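Local atomic coordinates of structural polyprotein, VP2 (Israeli acute paralysis virus, PDB entry 5CDD), a protein that probably serves as a structural component of the capsid of a honeybee virus, assembling with the other pieces of the same polyprotein into the virion shell. Residues Thr50-Val55 against Glu143-Val148. Residues are numbered along the deposited sequence; the frame is centred on the assembly and turned at random.
Sequences TLPSTV and EAYDLV
Pro-52 and Ser-53 meet the aromatic side chain of Tyr-145 where strand 47-51 gives way to the short helix 53-57. Before that corner, the backbone O of Thr-50 accepts two bonds from Thr-54: one from its N at 3.1 Å and one from OG1 at 2.7 Å, the hydroxyl standing well above the carbonyl plane. Threonine suits position 54 because its short hydroxyl can reach back to the carbonyl that its own N already binds. The CB of Leu-51 points away from 143-148, and its branched apolar side chain suits the buried core, packing on Val-75 and Met-183. A cis peptide bond then leads into Pro-52, a buried residue whose CB is directed toward 143-148. Its CG lies over the centre of the Tyr-145 ring, 4.0 Å from the centroid and only 8° off the normal, a CH-pi contact: the compact, rigid ring presents a C-H bearing carbon to the pi cloud. The two segments belong to different sheets of the beta-sandwich, the jelly-roll fold of picornavirus-like capsid proteins. Tyrosine is long enough to bridge the backbones, Pro-52 CA and Tyr-145 CA being 8.9 Å apart. Its CG is anti to the backbone N (chi1 177°), which sends the ring out from the strand toward the proline. Next along, Ser-53 suits its place because its short side chain offers CB to Tyr-145 OH at 4.0 Å while OG hydrogen-bonds Asp-153 OD2, a residue that also packs on the tyrosine.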
ATOM      1  N   THR C  50      43.557  33.092  35.354  1.00 38.22           N
ATOM      2  CA  THR C  50      43.093  31.716  35.298  1.00 37.59           C
ATOM      3  C   THR C  50      41.799  31.653  36.093  1.00 37.19           C
ATOM      4  O   THR C  50      41.786  31.778  37.317  1.00 37.62           O
ATOM      5  CB  THR C  50      44.119  30.729  35.892  1.00 37.50           C
ATOM      6  OG1 THR C  50      43.565  29.402  35.898  1.00 38.10           O
ATOM      7  CG2 THR C  50      44.508  31.144  37.300  1.00 36.99           C
ATOM      8  N   LEU C  51      40.698  31.477  35.374  1.00 36.69           N
ATOM      9  CA  LEU C  51      39.382  31.414  35.995  1.00 35.97           C
ATOM     10  C   LEU C  51      38.896  29.983  36.185  1.00 36.36           C
ATOM     11  O   LEU C  51      39.330  29.072  35.479  1.00 36.33           O
ATOM     12  CB  LEU C  51      38.391  32.200  35.146  1.00 35.57           C
ATOM     13  CG  LEU C  51      38.774  33.666  34.977  1.00 35.10           C
ATOM     14  CD1 LEU C  51      37.966  34.300  33.868  1.00 35.86           C
ATOM     15  CD2 LEU C  51      38.542  34.397  36.285  1.00 35.54           C
ATOM     16  N   PRO C  52      37.961  29.771  37.123  1.00 36.38           N
ATOM     17  CA  PRO C  52      37.352  30.789  37.984  1.00 36.76           C
ATOM     18  C   PRO C  52      38.062  31.041  39.315  1.00 36.94           C
ATOM     19  O   PRO C  52      37.619  31.881  40.096  1.00 37.51           O
ATOM     20  CB  PRO C  52      35.952  30.242  38.192  1.00 36.54           C
ATOM     21  CG  PRO C  52      36.230  28.769  38.367  1.00 35.41           C
ATOM     22  CD  PRO C  52      37.221  28.498  37.225  1.00 34.87           C
ATOM     23  N   SER C  53      39.152  30.326  39.574  1.00 36.42           N
ATOM     24  CA  SER C  53      39.871  30.495  40.828  1.00 36.79           C
ATOM     25  C   SER C  53      40.285  31.932  41.115  1.00 37.45           C
ATOM     26  O   SER C  53      40.274  32.362  42.265  1.00 38.64           O
ATOM     27  CB  SER C  53      41.112  29.599  40.863  1.00 36.72           C
ATOM     28  OG  SER C  53      42.072  30.008  39.900  1.00 36.50           O
ATOM     29  N   THR C  54      40.651  32.680  40.080  1.00 37.46           N
ATOM     30  CA  THR C  54      41.070  34.064  40.270  1.00 37.80           C
ATOM     31  C   THR C  54      40.009  34.919  40.950  1.00 38.71           C
ATOM     32  O   THR C  54      40.314  35.721  41.833  1.00 39.20           O
ATOM     33  CB  THR C  54      41.431  34.728  38.922  1.00 37.33           C
ATOM     34  OG1 THR C  54      42.601  34.109  38.376  1.00 37.47           O
ATOM     35  CG2 THR C  54      41.702  36.208  39.108  1.00 35.49           C
ATOM     36  N   VAL C  55      38.761  34.755  40.529  1.00 39.29           N
ATOM     37  CA  VAL C  55      37.670  35.532  41.102  1.00 40.03           C
ATOM     38  C   VAL C  55      37.213  34.932  42.433  1.00 40.61           C
ATOM     39  O   VAL C  55      36.738  35.648  43.316  1.00 41.00           O
ATOM     40  CB  VAL C  55      36.474  35.615  40.124  1.00 39.14           C
ATOM     41  CG1 VAL C  55      35.931  34.233  39.856  1.00 41.80           C
ATOM     42  CG2 VAL C  55      35.386  36.518  40.690  1.00 39.33           C
ATOM     43  N   GLU C 143      30.419  18.434  34.974  1.00 33.14           N
ATOM     44  CA  GLU C 143      29.119  18.891  35.443  1.00 34.94           C
ATOM     45  C   GLU C 143      29.229  20.030  36.451  1.00 35.68           C
ATOM     46  O   GLU C 143      28.278  20.794  36.644  1.00 35.45           O
ATOM     47  CB  GLU C 143      28.347  17.725  36.059  1.00 36.64           C
ATOM     48  CG  GLU C 143      28.100  16.559  35.105  1.00 41.44           C
ATOM     49  CD  GLU C 143      27.490  16.991  33.779  1.00 44.44           C
ATOM     50  OE1 GLU C 143      28.246  17.434  32.885  1.00 46.26           O
ATOM     51  OE2 GLU C 143      26.251  16.896  33.633  1.00 46.02           O
ATOM     52  N   ALA C 144      30.389  20.143  37.091  1.00 36.21           N
ATOM     53  CA  ALA C 144      30.619  21.193  38.075  1.00 35.45           C
ATOM     54  C   ALA C 144      32.097  21.342  38.419  1.00 36.17           C
ATOM     55  O   ALA C 144      32.914  20.470  38.121  1.00 36.47           O
ATOM     56  CB  ALA C 144      29.818  20.910  39.337  1.00 33.79           C
ATOM     57  N   TYR C 145      32.425  22.464  39.051  1.00 37.37           N
ATOM     58  CA  TYR C 145      33.789  22.774  39.460  1.00 38.19           C
ATOM     59  C   TYR C 145      34.004  22.311  40.900  1.00 38.69           C
ATOM     60  O   TYR C 145      33.214  22.636  41.786  1.00 39.01           O
ATOM     61  CB  TYR C 145      34.015  24.287  39.353  1.00 39.18           C
ATOM     62  CG  TYR C 145      35.377  24.772  39.804  1.00 40.60           C
ATOM     63  CD1 TYR C 145      36.532  24.430  39.102  1.00 41.08           C
ATOM     64  CD2 TYR C 145      35.507  25.586  40.930  1.00 40.99           C
ATOM     65  CE1 TYR C 145      37.785  24.890  39.510  1.00 41.95           C
ATOM     66  CE2 TYR C 145      36.752  26.049  41.345  1.00 41.51           C
ATOM     67  CZ  TYR C 145      37.886  25.698  40.631  1.00 42.09           C
ATOM     68  OH  TYR C 145      39.116  26.155  41.040  1.00 43.25           O
ATOM     69  N   ASP C 146      35.066  21.546  41.133  1.00 39.57           N
ATOM     70  CA  ASP C 146      35.369  21.055  42.473  1.00 40.55           C
ATOM     71  C   ASP C 146      36.012  22.172  43.289  1.00 40.68           C
ATOM     72  O   ASP C 146      37.161  22.546  43.046  1.00 41.56           O
ATOM     73  CB  ASP C 146      36.323  19.865  42.398  1.00 43.45           C
ATOM     74  CG  ASP C 146      36.411  19.106  43.706  1.00 47.20           C
ATOM     75  OD1 ASP C 146      36.695  19.737  44.747  1.00 48.62           O
ATOM     76  OD2 ASP C 146      36.197  17.876  43.689  1.00 49.37           O
ATOM     77  N   LEU C 147      35.270  22.700  44.257  1.00 39.94           N
ATOM     78  CA  LEU C 147      35.761  23.783  45.098  1.00 38.86           C
ATOM     79  C   LEU C 147      36.878  23.357  46.044  1.00 39.94           C
ATOM     80  O   LEU C 147      37.792  24.128  46.322  1.00 40.49           O
ATOM     81  CB  LEU C 147      34.604  24.382  45.907  1.00 35.22           C
ATOM     82  CG  LEU C 147      33.457  25.023  45.118  1.00 33.90           C
ATOM     83  CD1 LEU C 147      32.318  25.345  46.063  1.00 34.07           C
ATOM     84  CD2 LEU C 147      33.938  26.276  44.408  1.00 33.29           C
ATOM     85  N   VAL C 148      36.816  22.126  46.531  1.00 41.66           N
ATOM     86  CA  VAL C 148      37.827  21.644  47.466  1.00 43.34           C
ATOM     87  C   VAL C 148      39.158  21.312  46.796  1.00 45.83           C
ATOM     88  O   VAL C 148      40.218  21.580  47.354  1.00 46.69           O
ATOM     89  CB  VAL C 148      37.324  20.397  48.231  1.00 41.94           C
ATOM     90  CG1 VAL C 148      38.340  19.965  49.254  1.00 40.69           C
ATOM     91  CG2 VAL C 148      36.026  20.711  48.930  1.00 41.37           C
TER